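HMG-CoA Lyase (Bacillus subtilis subsp. subtilis, PDB 1YDO) belongs to the HMGL-like family, whose chains fold as a TIM barrel, and is present as two copies in the assembly. Local coordinates at residues 63-66 with 67-71; 121-124 with 125-129; 181-184 with 185-189; 286-290 with 291-295. All blocks are in the same frame, centred on the assembly; numbering follows the deposited sequence.

Interaction 1. Residues 63-66 with 67-71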
ATOM      1  N   ILE A  63     -10.218 -31.341   8.330  1.00 56.29           N
ATOM      2  CA  ILE A  63      -9.580 -32.605   8.672  1.00 55.85           C
ATOM      3  C   ILE A  63      -9.010 -33.332   7.450  1.00 55.11           C
ATOM      4  O   ILE A  63      -7.975 -33.994   7.540  1.00 54.13           O
ATOM      5  CB  ILE A  63     -10.561 -33.541   9.415  1.00 56.09           C
ATOM      6  CG1 ILE A  63     -11.958 -33.469   8.785  1.00 56.99           C
ATOM      7  CG2 ILE A  63     -10.595 -33.185  10.887  1.00 56.38           C
ATOM      8  CD1 ILE A  63     -12.727 -32.175   9.061  1.00 56.24           C
ATOM      9  N   ASP A  64      -9.688 -33.199   6.316  1.00 54.72           N
ATOM     10  CA  ASP A  64      -9.243 -33.832   5.083  1.00 56.03           C
ATOM     11  C   ASP A  64      -7.971 -33.172   4.535  1.00 56.66           C
ATOM     12  O   ASP A  64      -7.009 -33.851   4.143  1.00 57.32           O
ATOM     13  CB  ASP A  64     -10.349 -33.774   4.019  1.00 56.81           C
ATOM     14  CG  ASP A  64     -11.539 -34.670   4.348  1.00 57.17           C
ATOM     15  OD1 ASP A  64     -11.360 -35.903   4.459  1.00 59.52           O
ATOM     16  OD2 ASP A  64     -12.660 -34.140   4.498  1.00 56.27           O
ATOM     17  N   VAL A  65      -7.962 -31.842   4.511  1.00 56.28           N
ATOM     18  CA  VAL A  65      -6.806 -31.120   4.005  1.00 55.93           C
ATOM     19  C   VAL A  65      -5.627 -31.277   4.939  1.00 54.97           C
ATOM     20  O   VAL A  65      -4.487 -31.367   4.499  1.00 54.83           O
ATOM     21  CB  VAL A  65      -7.108 -29.597   3.808  1.00 56.61           C
ATOM     22  CG1 VAL A  65      -7.515 -28.961   5.121  1.00 56.69           C
ATOM     23  CG2 VAL A  65      -5.877 -28.886   3.246  1.00 55.79           C
ATOM     24  N   ALA A  66      -5.905 -31.326   6.233  1.00 55.42           N
ATOM     25  CA  ALA A  66      -4.847 -31.447   7.225  1.00 57.04           C
ATOM     26  C   ALA A  66      -4.035 -32.728   7.052  1.00 58.04           C
ATOM     27  O   ALA A  66      -2.900 -32.814   7.526  1.00 57.25           O
ATOM     28  CB  ALA A  66      -5.442 -31.382   8.638  1.00 56.35           C
ATOM     29  N   LYS A  67      -4.619 -33.719   6.375  1.00 60.13           N
ATOM     30  CA  LYS A  67      -3.957 -35.006   6.145  1.00 61.21           C
ATOM     31  C   LYS A  67      -3.541 -35.167   4.697  1.00 61.84           C
ATOM     32  O   LYS A  67      -2.853 -36.125   4.353  1.00 62.94           O
ATOM     33  CB  LYS A  67      -4.885 -36.162   6.532  1.00 61.32           C
ATOM     34  CG  LYS A  67      -5.183 -36.255   8.016  1.00 62.42           C
ATOM     35  CD  LYS A  67      -6.201 -37.340   8.311  1.00 62.25           C
ATOM     36  CE  LYS A  67      -6.464 -37.461   9.808  1.00 63.33           C
ATOM     37  NZ  LYS A  67      -7.546 -38.452  10.108  1.00 63.03           N
ATOM     38  N   GLY A  68      -3.955 -34.230   3.851  1.00 62.32           N
ATOM     39  CA  GLY A  68      -3.607 -34.309   2.443  1.00 62.27           C
ATOM     40  C   GLY A  68      -2.321 -33.603   2.044  1.00 62.40           C
ATOM     41  O   GLY A  68      -1.608 -34.070   1.151  1.00 61.74           O
ATOM     42  N   ILE A  69      -2.022 -32.482   2.698  1.00 62.26           N
ATOM     43  CA  ILE A  69      -0.824 -31.705   2.389  1.00 61.85           C
ATOM     44  C   ILE A  69       0.455 -32.539   2.404  1.00 60.51           C
ATOM     45  O   ILE A  69       0.514 -33.599   3.027  1.00 59.13           O
ATOM     46  CB  ILE A  69      -0.633 -30.548   3.382  1.00 63.61           C
ATOM     47  CG1 ILE A  69      -0.332 -31.107   4.777  1.00 65.19           C
ATOM     48  CG2 ILE A  69      -1.874 -29.673   3.413  1.00 64.50           C
ATOM     49  CD1 ILE A  69       0.228 -30.079   5.744  1.00 66.43           C
ATOM     50  N   ASP A  70       1.476 -32.047   1.713  1.00 59.24           N
ATOM     51  CA  ASP A  70       2.757 -32.734   1.654  1.00 58.53           C
ATOM     52  C   ASP A  70       3.499 -32.663   2.979  1.00 57.93           C
ATOM     53  O   ASP A  70       4.154 -33.620   3.382  1.00 58.62           O
ATOM     54  CB  ASP A  70       3.631 -32.138   0.554  1.00 58.46           C
ATOM     55  CG  ASP A  70       3.252 -32.634  -0.805  1.00 58.34           C
ATOM     56  OD1 ASP A  70       3.650 -31.982  -1.793  1.00 57.30           O
ATOM     57  OD2 ASP A  70       2.566 -33.685  -0.878  1.00 58.96           O
ATOM     58  N   ARG A  71       3.408 -31.523   3.653  1.00 57.45           N
ATOM     59  CA  ARG A  71       4.077 -31.354   4.937  1.00 56.24           C
ATOM     60  C   ARG A  71       5.601 -31.448   4.791  1.00 56.90           C
ATOM     61  O   ARG A  71       6.188 -32.523   4.881  1.00 57.03           O
ATOM     62  CB  ARG A  71       3.556 -32.408   5.919  1.00 53.08           C
ATOM     63  CG  ARG A  71       3.825 -32.051   7.351  1.00 50.67           C
ATOM     64  CD  ARG A  71       2.752 -32.569   8.279  1.00 48.41           C
ATOM     65  NE  ARG A  71       1.417 -32.062   7.976  1.00 48.00           N
ATOM     66  CZ  ARG A  71       0.441 -31.975   8.877  1.00 48.06           C
ATOM     67  NH1 ARG A  71      -0.752 -31.508   8.544  1.00 48.20           N
ATOM     68  NH2 ARG A  71       0.669 -32.332  10.131  1.00 49.09           N
TER
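Val65 O is the shared acceptor as the helix runs out, receiving Ile69 N at 3.3 Å with a fairly straight N-H (161°) and Gly68 N at 3.0 Å from above the carbonyl plane. The Ile69 donor lies much closer to that plane, so the two bonds reach one oxygen from different directions. One residue back, Lys67 N bonds to Asp64 O over 3.3 Å, again well above the plane. The side chains follow the Val65-to-Ile69 link: CG2 of Val65, anti to its own backbone N, meets CG2 of Ile69 at 4.1 Å, and Ile34 of helix 27-38 touches both residues. Arg71 bends at chi2 and chi3 and brings its guanidinium back over the turn. There NH1 lies 2.7 Å from Ala66 O, oblique to the group and at too poor an angle for a hydrogen bond, while NH2 has a weak bond to Gly94 O. Lys67, extended beyond CG, carries NZ to a salt bridge with Glu92. The whole is the carboxyl-terminal end of a short helix, in the beta-alpha-beta unit of strand 44-49, helix 62-68 and strand 76-80 of a TIM barrel.

Interaction 2. Residues 121-124 with 125-129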
ATOM      1  N   LEU A 121     -11.684 -15.862  27.391  1.00 59.28           N
ATOM      2  CA  LEU A 121     -10.404 -15.935  28.068  1.00 59.35           C
ATOM      3  C   LEU A 121     -10.304 -17.281  28.766  1.00 58.87           C
ATOM      4  O   LEU A 121      -9.302 -17.986  28.667  1.00 57.88           O
ATOM      5  CB  LEU A 121     -10.285 -14.808  29.090  1.00 59.05           C
ATOM      6  CG  LEU A 121      -8.911 -14.581  29.725  1.00 59.80           C
ATOM      7  CD1 LEU A 121      -7.901 -14.119  28.677  1.00 60.38           C
ATOM      8  CD2 LEU A 121      -9.042 -13.533  30.806  1.00 59.74           C
ATOM      9  N   HIS A 122     -11.369 -17.636  29.463  1.00 59.66           N
ATOM     10  CA  HIS A 122     -11.413 -18.891  30.190  1.00 60.49           C
ATOM     11  C   HIS A 122     -11.265 -20.090  29.249  1.00 59.76           C
ATOM     12  O   HIS A 122     -10.609 -21.078  29.584  1.00 59.03           O
ATOM     13  CB  HIS A 122     -12.727 -18.982  30.972  1.00 61.86           C
ATOM     14  CG  HIS A 122     -12.787 -20.134  31.927  1.00 63.75           C
ATOM     15  ND1 HIS A 122     -13.449 -21.302  31.640  1.00 64.71           N
ATOM     16  CD2 HIS A 122     -12.249 -20.290  33.164  1.00 64.62           C
ATOM     17  CE1 HIS A 122     -13.322 -22.140  32.662  1.00 65.51           C
ATOM     18  NE2 HIS A 122     -12.600 -21.548  33.593  1.00 65.71           N
ATOM     19  N   ILE A 123     -11.875 -19.997  28.071  1.00 59.21           N
ATOM     20  CA  ILE A 123     -11.803 -21.077  27.100  1.00 58.38           C
ATOM     21  C   ILE A 123     -10.361 -21.267  26.653  1.00 58.08           C
ATOM     22  O   ILE A 123      -9.772 -22.337  26.832  1.00 57.09           O
ATOM     23  CB  ILE A 123     -12.659 -20.777  25.843  1.00 58.17           C
ATOM     24  CG1 ILE A 123     -14.057 -20.315  26.246  1.00 58.01           C
ATOM     25  CG2 ILE A 123     -12.745 -22.023  24.970  1.00 58.10           C
ATOM     26  CD1 ILE A 123     -14.849 -21.324  27.065  1.00 58.74           C
ATOM     27  N   LEU A 124      -9.803 -20.209  26.072  1.00 57.83           N
ATOM     28  CA  LEU A 124      -8.433 -20.226  25.577  1.00 58.51           C
ATOM     29  C   LEU A 124      -7.488 -20.722  26.651  1.00 58.63           C
ATOM     30  O   LEU A 124      -6.580 -21.507  26.379  1.00 58.46           O
ATOM     31  CB  LEU A 124      -8.006 -18.823  25.142  1.00 58.35           C
ATOM     32  CG  LEU A 124      -8.926 -18.094  24.157  1.00 57.47           C
ATOM     33  CD1 LEU A 124      -8.221 -16.828  23.696  1.00 57.56           C
ATOM     34  CD2 LEU A 124      -9.264 -18.990  22.967  1.00 56.39           C
ATOM     35  N   LYS A 125      -7.708 -20.254  27.874  1.00 58.93           N
ATOM     36  CA  LYS A 125      -6.886 -20.657  29.008  1.00 59.37           C
ATOM     37  C   LYS A 125      -6.714 -22.171  29.008  1.00 58.04           C
ATOM     38  O   LYS A 125      -5.601 -22.677  28.910  1.00 57.26           O
ATOM     39  CB  LYS A 125      -7.556 -20.232  30.323  1.00 61.44           C
ATOM     40  CG  LYS A 125      -6.818 -20.653  31.603  1.00 62.67           C
ATOM     41  CD  LYS A 125      -7.582 -20.203  32.857  1.00 64.25           C
ATOM     42  CE  LYS A 125      -6.779 -20.456  34.123  1.00 64.50           C
ATOM     43  NZ  LYS A 125      -6.390 -21.891  34.250  1.00 64.72           N
ATOM     44  N   GLN A 126      -7.824 -22.893  29.114  1.00 57.51           N
ATOM     45  CA  GLN A 126      -7.725 -24.338  29.153  1.00 57.89           C
ATOM     46  C   GLN A 126      -7.424 -24.914  27.756  1.00 56.67           C
ATOM     47  O   GLN A 126      -6.700 -25.906  27.623  1.00 55.81           O
ATOM     48  CB  GLN A 126      -8.989 -24.960  29.796  1.00 58.69           C
ATOM     49  CG  GLN A 126      -9.211 -24.588  31.322  1.00 60.55           C
ATOM     50  CD  GLN A 126      -7.953 -24.804  32.236  1.00 61.91           C
ATOM     51  OE1 GLN A 126      -7.305 -25.865  32.207  1.00 62.36           O
ATOM     52  NE2 GLN A 126      -7.645 -23.808  33.062  1.00 63.32           N
ATOM     53  N   VAL A 127      -7.936 -24.286  26.703  1.00 54.97           N
ATOM     54  CA  VAL A 127      -7.652 -24.780  25.360  1.00 52.58           C
ATOM     55  C   VAL A 127      -6.147 -24.758  25.093  1.00 52.21           C
ATOM     56  O   VAL A 127      -5.621 -25.597  24.359  1.00 51.07           O
ATOM     57  CB  VAL A 127      -8.340 -23.923  24.316  1.00 51.42           C
ATOM     58  CG1 VAL A 127      -7.923 -24.380  22.935  1.00 50.07           C
ATOM     59  CG2 VAL A 127      -9.843 -24.011  24.502  1.00 52.30           C
ATOM     60  N   ASN A 128      -5.457 -23.792  25.695  1.00 50.98           N
ATOM     61  CA  ASN A 128      -4.011 -23.666  25.527  1.00 48.88           C
ATOM     62  C   ASN A 128      -3.305 -24.716  26.368  1.00 48.62           C
ATOM     63  O   ASN A 128      -2.345 -25.344  25.926  1.00 48.83           O
ATOM     64  CB  ASN A 128      -3.551 -22.270  25.960  1.00 48.23           C
ATOM     65  CG  ASN A 128      -2.033 -22.154  26.063  1.00 47.45           C
ATOM     66  OD1 ASN A 128      -1.321 -22.312  25.078  1.00 46.96           O
ATOM     67  ND2 ASN A 128      -1.537 -21.876  27.268  1.00 46.84           N
ATOM     68  N   ASN A 129      -3.797 -24.902  27.586  1.00 48.37           N
ATOM     69  CA  ASN A 129      -3.230 -25.864  28.521  1.00 49.36           C
ATOM     70  C   ASN A 129      -3.201 -27.279  27.925  1.00 49.07           C
ATOM     71  O   ASN A 129      -2.177 -27.966  27.975  1.00 47.19           O
ATOM     72  CB  ASN A 129      -4.045 -25.832  29.826  1.00 50.20           C
ATOM     73  CG  ASN A 129      -3.398 -26.633  30.956  1.00 52.39           C
ATOM     74  OD1 ASN A 129      -3.539 -27.858  31.021  1.00 53.41           O
ATOM     75  ND2 ASN A 129      -2.682 -25.939  31.853  1.00 50.96           N
TER
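Asn128 N donates to Leu124 O over 2.6 Å, and the CB of Asn128 lies beside the same oxygen at 3.2 Å. A turn earlier the pattern repeats with Lys125 N and Leu121 O at 2.9 Å, where the N-H angle is 156°. Between them Gln126 N reaches His122 O weakly, at 3.4 Å, though the line is nearly straight. Val127 N also points at Ile123 O, but that oxygen is less surely placed. The i to i+4 pattern, with two sound links, one weak and one less sure, is that of an alpha helix, here part of helix 117-133, which lies on the outside of the TIM barrel in the crossover from strand 97-103 to the neighbouring parallel strand 137-143. The inner face is apolar: Leu124 rests on Val100 and Met102 and Val127 also packs on Val100, while Phe169 of helix 156-169 lies against Leu121, Lys125 and Asn128. With CG2 anti to its backbone N, Ile123 sends that methyl towards CG2 of Val127, although the position of the Val127 methyl is doubtful in the model. The CB of Lys125 lies 3.3 Å from both Leu121 O and His122 O, before its chain runs out with a final bend at chi4. The CG of Asn128 is set anti to the backbone N (chi1 169°), and its OD1 is hydrogen-bonded to Thr138 OG1 of strand 137-143.

Interaction 3. Residues 181-184 with 185-189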
ATOM      1  N   GLY A 181      -9.323  -2.780   9.610  1.00 49.95           N
ATOM      2  CA  GLY A 181      -8.299  -2.285   8.704  1.00 49.06           C
ATOM      3  C   GLY A 181      -8.146  -0.774   8.755  1.00 47.90           C
ATOM      4  O   GLY A 181      -7.777  -0.145   7.764  1.00 47.99           O
ATOM      5  N   ALA A 182      -8.428  -0.186   9.912  1.00 46.95           N
ATOM      6  CA  ALA A 182      -8.330   1.262  10.057  1.00 46.50           C
ATOM      7  C   ALA A 182      -7.226   1.683  11.023  1.00 45.24           C
ATOM      8  O   ALA A 182      -7.478   2.411  11.985  1.00 45.67           O
ATOM      9  CB  ALA A 182      -9.673   1.829  10.507  1.00 47.70           C
ATOM     10  N   ALA A 183      -6.005   1.225  10.756  1.00 43.13           N
ATOM     11  CA  ALA A 183      -4.848   1.553  11.583  1.00 39.18           C
ATOM     12  C   ALA A 183      -3.899   2.390  10.748  1.00 37.67           C
ATOM     13  O   ALA A 183      -3.779   2.179   9.545  1.00 36.61           O
ATOM     14  CB  ALA A 183      -4.151   0.283  12.042  1.00 37.00           C
ATOM     15  N   ASN A 184      -3.239   3.349  11.384  1.00 36.75           N
ATOM     16  CA  ASN A 184      -2.288   4.209  10.693  1.00 35.75           C
ATOM     17  C   ASN A 184      -0.953   4.116  11.417  1.00 35.93           C
ATOM     18  O   ASN A 184      -0.903   3.771  12.599  1.00 36.03           O
ATOM     19  CB  ASN A 184      -2.754   5.661  10.707  1.00 33.95           C
ATOM     20  CG  ASN A 184      -3.081   6.131  12.083  1.00 32.48           C
ATOM     21  OD1 ASN A 184      -4.222   6.018  12.519  1.00 33.94           O
ATOM     22  ND2 ASN A 184      -2.080   6.636  12.796  1.00 29.51           N
ATOM     23  N   PRO A 185       0.146   4.433  10.715  1.00 34.90           N
ATOM     24  CA  PRO A 185       1.499   4.385  11.272  1.00 35.59           C
ATOM     25  C   PRO A 185       1.619   5.108  12.588  1.00 35.72           C
ATOM     26  O   PRO A 185       2.483   4.809  13.402  1.00 36.85           O
ATOM     27  CB  PRO A 185       2.346   5.031  10.182  1.00 35.83           C
ATOM     28  CG  PRO A 185       1.598   4.665   8.932  1.00 35.87           C
ATOM     29  CD  PRO A 185       0.171   4.921   9.328  1.00 34.51           C
ATOM     30  N   ALA A 186       0.747   6.072  12.807  1.00 37.93           N
ATOM     31  CA  ALA A 186       0.814   6.813  14.054  1.00 40.31           C
ATOM     32  C   ALA A 186       0.207   5.971  15.169  1.00 41.45           C
ATOM     33  O   ALA A 186       0.747   5.905  16.267  1.00 43.98           O
ATOM     34  CB  ALA A 186       0.070   8.129  13.926  1.00 40.41           C
ATOM     35  N   GLN A 187      -0.912   5.321  14.873  1.00 41.23           N
ATOM     36  CA  GLN A 187      -1.595   4.489  15.844  1.00 41.46           C
ATOM     37  C   GLN A 187      -0.782   3.250  16.200  1.00 41.28           C
ATOM     38  O   GLN A 187      -0.680   2.863  17.365  1.00 42.21           O
ATOM     39  CB  GLN A 187      -2.946   4.068  15.281  1.00 42.48           C
ATOM     40  CG  GLN A 187      -3.977   3.677  16.314  1.00 44.43           C
ATOM     41  CD  GLN A 187      -5.218   3.072  15.677  1.00 46.66           C
ATOM     42  OE1 GLN A 187      -5.686   3.543  14.635  1.00 47.05           O
ATOM     43  NE2 GLN A 187      -5.766   2.027  16.305  1.00 48.98           N
ATOM     44  N   VAL A 188      -0.205   2.613  15.195  1.00 40.59           N
ATOM     45  CA  VAL A 188       0.582   1.414  15.460  1.00 41.56           C
ATOM     46  C   VAL A 188       1.823   1.751  16.280  1.00 41.76           C
ATOM     47  O   VAL A 188       2.413   0.885  16.933  1.00 42.20           O
ATOM     48  CB  VAL A 188       1.036   0.693  14.145  1.00 40.00           C
ATOM     49  CG1 VAL A 188      -0.157   0.439  13.261  1.00 38.25           C
ATOM     50  CG2 VAL A 188       2.083   1.516  13.416  1.00 39.27           C
ATOM     51  N   GLU A 189       2.219   3.011  16.251  1.00 40.90           N
ATOM     52  CA  GLU A 189       3.398   3.404  16.992  1.00 42.00           C
ATOM     53  C   GLU A 189       3.083   3.597  18.460  1.00 40.59           C
ATOM     54  O   GLU A 189       3.809   3.111  19.317  1.00 40.14           O
ATOM     55  CB  GLU A 189       3.972   4.685  16.407  1.00 45.18           C
ATOM     56  CG  GLU A 189       5.364   5.020  16.880  1.00 50.09           C
ATOM     57  CD  GLU A 189       5.847   6.336  16.296  1.00 54.13           C
ATOM     58  OE1 GLU A 189       5.847   6.482  15.048  1.00 55.49           O
ATOM     59  OE2 GLU A 189       6.222   7.224  17.090  1.00 56.79           O
TER
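Asn184 has an extended backbone (phi -124°, psi 157°) and hands its carbonyl to the opening of the helix that follows, where Val188 N binds Asn184 O at 2.9 Å, nearly along the C=O axis. This is a loop-to-helix junction of the TIM barrel, following strand 174-177. The same oxygen has a second, weak and strongly bent bond from Gln187 N. Around it the helix closes in with carbon: Gln187 CB approaches Asn184 O to 3.4 Å and Val188 CG1 to 3.5 Å. Pro185 directly follows the carbonyl and packs on Asn218 and Thr221 of helix 215-225, as well as on Val220 of the second subunit. The side chain of Asn184 stands between its own backbone N and carbonyl carbon (chi1 52°), which brings its amide over the start of the helix. It crosses the side chain of Gln187 at about a right angle, the two amide planes being 60° apart. Gln187, by contrast, runs out extended, back along the incoming loop, until its OE1 lies 3.7 Å from Ala183 CA; its NE2 has a weak bond to Phe146 O. Ala183 O is held by Asn218 ND2 and Thr214 OG1, tying the loop to the next barrel segment. Ala183 CB meets the CG1 methyl of Val188 at 4.2 Å.

Interaction 4. Residues 286-290 with 291-295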
ATOM      1  N   LYS A 286     -11.225 -14.805 -10.292  1.00 50.79           N
ATOM      2  CA  LYS A 286     -11.346 -13.410  -9.942  1.00 48.30           C
ATOM      3  C   LYS A 286      -9.945 -12.886  -9.698  1.00 47.07           C
ATOM      4  O   LYS A 286      -9.084 -13.613  -9.225  1.00 47.81           O
ATOM      5  CB  LYS A 286     -12.178 -13.268  -8.671  1.00 48.74           C
ATOM      6  CG  LYS A 286     -12.517 -11.844  -8.310  1.00 49.71           C
ATOM      7  CD  LYS A 286     -12.177 -11.560  -6.852  1.00 51.65           C
ATOM      8  CE  LYS A 286     -12.936 -12.466  -5.890  1.00 51.20           C
ATOM      9  NZ  LYS A 286     -12.690 -12.054  -4.481  1.00 49.64           N
ATOM     10  N   PRO A 287      -9.686 -11.619 -10.043  1.00 45.62           N
ATOM     11  CA  PRO A 287      -8.349 -11.060  -9.823  1.00 42.94           C
ATOM     12  C   PRO A 287      -8.098 -10.732  -8.349  1.00 40.53           C
ATOM     13  O   PRO A 287      -8.981 -10.239  -7.657  1.00 40.10           O
ATOM     14  CB  PRO A 287      -8.356  -9.816 -10.707  1.00 44.32           C
ATOM     15  CG  PRO A 287      -9.802  -9.384 -10.654  1.00 45.86           C
ATOM     16  CD  PRO A 287     -10.529 -10.692 -10.823  1.00 45.29           C
ATOM     17  N   LEU A 288      -6.893 -11.022  -7.872  1.00 37.93           N
ATOM     18  CA  LEU A 288      -6.539 -10.733  -6.492  1.00 34.25           C
ATOM     19  C   LEU A 288      -5.917  -9.358  -6.410  1.00 33.16           C
ATOM     20  O   LEU A 288      -5.250  -8.907  -7.340  1.00 31.79           O
ATOM     21  CB  LEU A 288      -5.559 -11.765  -5.974  1.00 34.38           C
ATOM     22  CG  LEU A 288      -6.156 -13.048  -5.374  1.00 35.44           C
ATOM     23  CD1 LEU A 288      -7.572 -13.303  -5.868  1.00 33.39           C
ATOM     24  CD2 LEU A 288      -5.237 -14.207  -5.725  1.00 33.66           C
ATOM     25  N   PRO A 289      -6.111  -8.677  -5.275  1.00 32.82           N
ATOM     26  CA  PRO A 289      -5.583  -7.329  -5.038  1.00 33.45           C
ATOM     27  C   PRO A 289      -4.059  -7.150  -5.067  1.00 33.40           C
ATOM     28  O   PRO A 289      -3.564  -6.026  -5.208  1.00 32.83           O
ATOM     29  CB  PRO A 289      -6.177  -6.973  -3.677  1.00 33.74           C
ATOM     30  CG  PRO A 289      -6.315  -8.303  -3.006  1.00 32.09           C
ATOM     31  CD  PRO A 289      -6.874  -9.148  -4.107  1.00 31.95           C
ATOM     32  N   SER A 290      -3.328  -8.255  -4.951  1.00 32.16           N
ATOM     33  CA  SER A 290      -1.871  -8.218  -4.927  1.00 31.29           C
ATOM     34  C   SER A 290      -1.266  -7.380  -6.044  1.00 31.39           C
ATOM     35  O   SER A 290      -1.573  -7.587  -7.205  1.00 30.63           O
ATOM     36  CB  SER A 290      -1.310  -9.631  -5.005  1.00 31.12           C
ATOM     37  OG  SER A 290       0.098  -9.569  -5.106  1.00 30.54           O
ATOM     38  N   ARG A 291      -0.396  -6.443  -5.678  1.00 31.57           N
ATOM     39  CA  ARG A 291       0.247  -5.586  -6.649  1.00 32.87           C
ATOM     40  C   ARG A 291       1.336  -6.335  -7.396  1.00 33.64           C
ATOM     41  O   ARG A 291       1.401  -6.264  -8.617  1.00 34.50           O
ATOM     42  CB  ARG A 291       0.876  -4.369  -5.983  1.00 33.71           C
ATOM     43  CG  ARG A 291      -0.077  -3.488  -5.213  1.00 35.78           C
ATOM     44  CD  ARG A 291      -1.156  -2.892  -6.086  1.00 38.26           C
ATOM     45  NE  ARG A 291      -1.889  -1.873  -5.350  1.00 41.71           N
ATOM     46  CZ  ARG A 291      -3.003  -1.294  -5.784  1.00 44.39           C
ATOM     47  NH1 ARG A 291      -3.517  -1.643  -6.960  1.00 44.72           N
ATOM     48  NH2 ARG A 291      -3.597  -0.365  -5.042  1.00 44.56           N
ATOM     49  N   ASN A 292       2.205  -7.045  -6.681  1.00 33.79           N
ATOM     50  CA  ASN A 292       3.270  -7.771  -7.371  1.00 34.62           C
ATOM     51  C   ASN A 292       2.745  -8.903  -8.232  1.00 35.35           C
ATOM     52  O   ASN A 292       3.379  -9.292  -9.209  1.00 33.59           O
ATOM     53  CB  ASN A 292       4.309  -8.313  -6.394  1.00 33.73           C
ATOM     54  CG  ASN A 292       5.300  -7.243  -5.953  1.00 34.87           C
ATOM     55  OD1 ASN A 292       5.017  -6.464  -5.045  1.00 33.59           O
ATOM     56  ND2 ASN A 292       6.458  -7.185  -6.616  1.00 33.49           N
ATOM     57  N   LEU A 293       1.588  -9.441  -7.876  1.00 36.96           N
ATOM     58  CA  LEU A 293       1.040 -10.499  -8.685  1.00 39.10           C
ATOM     59  C   LEU A 293       0.738  -9.914 -10.056  1.00 41.03           C
ATOM     60  O   LEU A 293       0.994 -10.551 -11.075  1.00 42.03           O
ATOM     61  CB  LEU A 293      -0.234 -11.061  -8.068  1.00 38.90           C
ATOM     62  CG  LEU A 293      -0.923 -12.155  -8.894  1.00 38.61           C
ATOM     63  CD1 LEU A 293      -0.006 -13.363  -9.058  1.00 38.94           C
ATOM     64  CD2 LEU A 293      -2.208 -12.581  -8.203  1.00 39.89           C
ATOM     65  N   GLN A 294       0.190  -8.703 -10.094  1.00 42.07           N
ATOM     66  CA  GLN A 294      -0.122  -8.076 -11.383  1.00 44.14           C
ATOM     67  C   GLN A 294       1.167  -7.882 -12.188  1.00 44.60           C
ATOM     68  O   GLN A 294       1.222  -8.194 -13.380  1.00 46.87           O
ATOM     69  CB  GLN A 294      -0.813  -6.726 -11.177  1.00 44.25           C
ATOM     70  CG  GLN A 294      -2.049  -6.816 -10.296  1.00 45.70           C
ATOM     71  CD  GLN A 294      -2.971  -7.963 -10.695  1.00 45.18           C
ATOM     72  OE1 GLN A 294      -3.438  -8.023 -11.833  1.00 45.05           O
ATOM     73  NE2 GLN A 294      -3.232  -8.879  -9.756  1.00 43.91           N
ATOM     74  N   VAL A 295       2.203  -7.374 -11.528  1.00 43.21           N
ATOM     75  CA  VAL A 295       3.488  -7.162 -12.174  1.00 42.21           C
ATOM     76  C   VAL A 295       4.040  -8.494 -12.679  1.00 42.08           C
ATOM     77  O   VAL A 295       4.611  -8.583 -13.762  1.00 41.87           O
ATOM     78  CB  VAL A 295       4.495  -6.544 -11.182  1.00 42.14           C
ATOM     79  CG1 VAL A 295       5.851  -6.357 -11.843  1.00 41.87           C
ATOM     80  CG2 VAL A 295       3.975  -5.220 -10.679  1.00 41.30           C
TER
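Ser290 OG caps helix 291-296: it accepts from Leu293 N at 3.1 Å with an N-H angle of 149°, the classic N-cap arrangement in which a serine hydroxyl stands in for the missing preceding turn. Lying anti to its backbone N (chi1 175°), OG is turned over the opening helix. It is also hydrogen-bonded to Glu253 OE1, while the adjacent Asp254, likewise on helix 252-261, accepts from Arg291 N on OD1 and from Asn292 N on OD2. Gln294 bends at chi2 and folds back towards the loop. Its NE2 makes a weak bond to Ser290 O at 3.3 Å, while Leu288 O, although 3.1 Å from NE2, is poorly angled for one; the CG of Gln294 rests 3.2 Å from Ser290 O. Carbon contacts lie beyond this polar knot. Ser290 CB packs on Leu293 CB at 3.5 Å, and the CD2 methyl of Leu293 reaches Leu288 CB at 4.1 Å, closing the loop onto the helix. Arg291 leads outward to the dimer: Pro289 O is hydrogen-bonded to Arg291 NH2 of the second subunit, with a weak counterpart in the reverse direction, and Arg291 NE forms a long, weak ion pair with Asp210 of that subunit. Within its own chain, Leu293 lies on Ala277 and Glu281 of helix 270-284, Asn292 touches Tyr257 of helix 252-261, and the backbone of Ser290 is bonded to Gly235, beyond strand 229-232.

Overall arrangement
The four contacts come one after another along the chain and are spread around the outside of a single eight-stranded barrel, none touching another. Interactions 1 and 3 face each other across the chain's centre, about 36 Å between centres, as do interactions 2 and 4 at about 38 Å. Interaction 1 ends a helix, interaction 2 lies within one, and interactions 3 and 4 each begin one. The first three belong to helices 62-68, 117-133 and 185-196 of the alternating strand-helix pattern; interaction 4 belongs to the final short helix, after 270-284. Interactions 3 and 4, with nearest atoms about 13 Å apart, both meet the second subunit, so both helix starts lie at the dimer interface.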